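Local coordinates for protein GP23.1 (Bacillus phage spp1, PDB 2XF7) that is a small all-helical phage protein found as a hexamer and is a putative chaperone, its precise role in the phage not being settled, at residues S4-Y7 and G8-L11; T34-E37 and A38-M42. One frame throughout, in Å; residues are numbered along the deposited sequence.

Contact 1 (S4-Y7 and G8-L11); sequences SLLY and GYFL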
# COMPACT_ATOMS: atom_id res chain seq x y z
N SER B 4 14.19 8.84 -2.73
CA SER B 4 13.13 9.20 -3.65
C SER B 4 11.91 8.35 -3.22
O SER B 4 12.05 7.17 -2.86
CB SER B 4 13.53 8.83 -5.07
OG SER B 4 14.63 9.65 -5.48
N LEU B 5 10.72 8.96 -3.25
CA LEU B 5 9.51 8.24 -2.82
C LEU B 5 9.27 6.92 -3.58
O LEU B 5 8.77 5.95 -2.98
CB LEU B 5 8.29 9.15 -2.97
CG LEU B 5 8.18 10.30 -1.96
CD1 LEU B 5 6.85 11.06 -2.15
CD2 LEU B 5 8.32 9.85 -0.49
N LEU B 6 9.64 6.89 -4.88
CA LEU B 6 9.46 5.72 -5.74
C LEU B 6 10.61 4.75 -5.75
O LEU B 6 10.65 3.83 -6.59
CB LEU B 6 9.16 6.21 -7.17
CG LEU B 6 7.82 6.98 -7.29
CD1 LEU B 6 7.69 7.65 -8.63
CD2 LEU B 6 6.61 6.08 -6.96
N TYR B 7 11.59 4.94 -4.86
CA TYR B 7 12.70 3.99 -4.83
C TYR B 7 12.19 2.50 -4.71
O TYR B 7 12.56 1.63 -5.53
CB TYR B 7 13.66 4.33 -3.70
CG TYR B 7 14.83 3.37 -3.65
CD1 TYR B 7 15.88 3.48 -4.54
CD2 TYR B 7 14.81 2.25 -2.83
CE1 TYR B 7 16.93 2.58 -4.53
CE2 TYR B 7 15.85 1.33 -2.80
CZ TYR B 7 16.93 1.51 -3.64
OH TYR B 7 17.97 0.62 -3.65
N GLY B 8 11.35 2.24 -3.72
CA GLY B 8 10.88 0.87 -3.51
C GLY B 8 10.08 0.39 -4.71
O GLY B 8 10.15 -0.80 -5.08
N TYR B 9 9.26 1.28 -5.26
CA TYR B 9 8.44 0.94 -6.42
C TYR B 9 9.35 0.42 -7.57
O TYR B 9 9.07 -0.61 -8.18
CB TYR B 9 7.68 2.19 -6.89
CG TYR B 9 6.85 1.94 -8.10
CD1 TYR B 9 5.60 1.34 -7.98
CD2 TYR B 9 7.26 2.38 -9.35
CE1 TYR B 9 4.78 1.15 -9.10
CE2 TYR B 9 6.46 2.19 -10.48
CZ TYR B 9 5.23 1.56 -10.34
OH TYR B 9 4.41 1.33 -11.42
N PHE B 10 10.42 1.17 -7.91
CA PHE B 10 11.31 0.78 -9.01
C PHE B 10 12.16 -0.46 -8.64
O PHE B 10 12.39 -1.34 -9.50
CB PHE B 10 12.19 1.94 -9.47
CG PHE B 10 11.35 2.93 -10.26
CD1 PHE B 10 10.81 2.59 -11.49
CD2 PHE B 10 11.14 4.22 -9.78
CE1 PHE B 10 10.02 3.53 -12.23
CE2 PHE B 10 10.39 5.18 -10.55
CZ PHE B 10 9.82 4.80 -11.74
N LEU B 11 12.57 -0.55 -7.40
CA LEU B 11 13.33 -1.75 -6.98
C LEU B 11 12.44 -2.99 -7.15
O LEU B 11 12.88 -4.03 -7.66
CB LEU B 11 13.72 -1.58 -5.51
CG LEU B 11 14.36 -2.83 -4.87
CD1 LEU B 11 15.64 -3.28 -5.65
CD2 LEU B 11 14.70 -2.54 -3.37
O HOH W 1 8.38 3.50 -3.53
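L6 and Y7 meet F10 and L11 through the first two i to i+4 backbone bonds of helix 7-15. F10 N donates to L6 O at 3.0 Å with an N-H...O angle of 167°, and L11 N donates to Y7 O at 2.9 Å. L6 is the N-cap, and a type I beta turn from S4 to Y7 leads the chain into the helix. One water links the turn to Y9: it donates to L5 O, a short 2.5 Å away, and accepts from Y9 N at 2.9 Å.

The side chains meet at spacings of three and four residues. The ring of F10 slants across L6, its CE2 lying 3.7 Å from L6 CB, while L6 CD2 runs alongside Y9 and reaches Y9 CB at 4.0 Å. Y7 has CG anti to the backbone N (chi1 -179°), which lays the ring obliquely across L11, with Y7 CE2 4.1 Å from L11 CD2. Y9 CD2 sits over the centre of the F10 ring.

Y7 OH bonds to D32 of the third subunit and Y9 OH to D12 of the second. The chemistry implies a backbone-held helix start with apolar flanks, its tyrosine hydroxyls consistent with holding the hexamer together.

Contact 2 (T34-E37 and A38-M42); sequences TQEE and ADKIM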
# COMPACT_ATOMS: atom_id res chain seq x y z
N THR B 34 17.39 9.08 -8.28
CA THR B 34 18.73 9.67 -8.58
C THR B 34 19.54 8.58 -9.31
O THR B 34 19.23 7.36 -9.25
CB THR B 34 19.48 10.06 -7.27
OG1 THR B 34 19.74 8.86 -6.53
CG2 THR B 34 18.65 11.04 -6.43
N GLN B 35 20.66 9.01 -9.94
CA GLN B 35 21.52 8.02 -10.59
C GLN B 35 22.04 6.99 -9.55
O GLN B 35 22.11 5.79 -9.84
CB GLN B 35 22.72 8.72 -11.25
CG GLN B 35 23.56 7.70 -12.02
CD GLN B 35 22.78 7.03 -13.13
OE1 GLN B 35 22.19 7.69 -14.01
NE2 GLN B 35 22.71 5.71 -13.11
N GLU B 36 22.43 7.47 -8.36
CA GLU B 36 22.93 6.59 -7.28
C GLU B 36 21.85 5.55 -6.92
O GLU B 36 22.18 4.35 -6.75
CB GLU B 36 23.26 7.41 -6.04
CG GLU B 36 23.64 6.42 -4.93
CD GLU B 36 24.38 7.09 -3.81
OE1 GLU B 36 25.45 7.66 -4.13
OE2 GLU B 36 23.87 7.06 -2.66
N GLU B 37 20.59 5.99 -6.83
CA GLU B 37 19.51 5.03 -6.53
C GLU B 37 19.38 3.99 -7.66
O GLU B 37 19.20 2.80 -7.38
CB GLU B 37 18.18 5.77 -6.34
CG GLU B 37 18.15 6.45 -4.98
CD GLU B 37 16.94 7.36 -4.82
OE1 GLU B 37 16.50 7.94 -5.84
OE2 GLU B 37 16.36 7.42 -3.71
N ALA B 38 19.43 4.43 -8.93
CA ALA B 38 19.33 3.46 -10.02
C ALA B 38 20.52 2.46 -9.94
O ALA B 38 20.32 1.26 -10.12
CB ALA B 38 19.39 4.16 -11.37
N ASP B 39 21.73 2.95 -9.64
CA ASP B 39 22.91 2.06 -9.51
C ASP B 39 22.70 1.06 -8.33
O ASP B 39 23.04 -0.14 -8.48
CB ASP B 39 24.14 2.92 -9.20
CG ASP B 39 24.60 3.79 -10.37
OD1 ASP B 39 24.17 3.53 -11.52
OD2 ASP B 39 25.42 4.71 -10.13
N LYS B 40 22.05 1.52 -7.22
CA LYS B 40 21.74 0.60 -6.10
C LYS B 40 20.77 -0.46 -6.55
O LYS B 40 20.93 -1.65 -6.25
CB LYS B 40 21.23 1.32 -4.84
CG LYS B 40 22.27 2.24 -4.20
CD LYS B 40 21.86 2.83 -2.88
CE LYS B 40 23.10 3.49 -2.26
NZ LYS B 40 23.99 2.53 -1.50
N ILE B 41 19.71 -0.03 -7.24
CA ILE B 41 18.74 -1.03 -7.71
C ILE B 41 19.40 -2.05 -8.65
O ILE B 41 19.14 -3.25 -8.49
CB ILE B 41 17.60 -0.29 -8.44
CG1 ILE B 41 16.76 0.46 -7.38
CG2 ILE B 41 16.75 -1.30 -9.24
CD1 ILE B 41 15.75 1.50 -7.99
N MET B 42 20.28 -1.60 -9.57
CA MET B 42 20.93 -2.51 -10.52
C MET B 42 21.91 -3.48 -9.84
O MET B 42 22.34 -4.50 -10.46
CB MET B 42 21.58 -1.78 -11.70
CG MET B 42 20.50 -1.02 -12.46
SD MET B 42 21.13 -0.29 -13.99
CE MET B 42 21.92 1.08 -13.34
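Helix 35-42 opens with a capping box between T34 and E37. The box is reciprocal: E37 N donates to T34 OG1 at 3.0 Å, and T34 N donates to E37 OE1 at 2.8 Å with an N-H...O angle of 168°. That carboxylate oxygen is met on its anti side, close to the carboxylate plane, and it also bonds to S4 of the same chain. The E37 group is thus fixed by more than the cap alone. T34 O also accepts from A38 N at 3.0 Å, the first i to i+4 bond of the helix.

Along the helix, D39, K40 and I41 continue the i to i+4 backbone pattern onto Q35, E36 and E37. Q35 adds a side-chain bond of the same spacing: NE2 donates to D39 OD1 at 3.1 Å. The oxygen lies in the amide plane of Q35, yet the donor stands 48° out of the D39 carboxylate plane. A bend at chi2 (61°) brings the Q35 amide nitrogen within bonding distance of D39.

E36 and K40 run side by side, with E36 OE2 3.7 Å from K40 CE. Their charged atoms, E36 OE2 and K40 NZ, remain 4.7 Å apart, and K40 NZ instead bonds to A30 O of the third subunit. On the inner side, I41 CG1 packs 3.4 Å from E37 O, and I41 also touches W14 of helix 7-15, while A38 leans on V28 of helix 21-30. Reciprocal bonds between the N-cap and the residue three further on are the signature of a capping-box helix start, here on an amphipathic helix.

Both contacts lie at helix starts, but the ends are secured differently. Contact 1 enters helix 7-15 through a beta turn and a bridging water; contact 2 starts helix 35-42 with side-chain caps. Four of the six touching residues of contact 1 are buried and none is exposed, and its side-chain contacts are apolar; contact 2 is partly buried, with polar and charged groups on its outer side. Their centres are about 10 Å apart, and the two helices meet directly where Y7 CE1 of contact 1 packs 3.6 Å from I41 CG1 of contact 2. Both contacts also reach the third subunit.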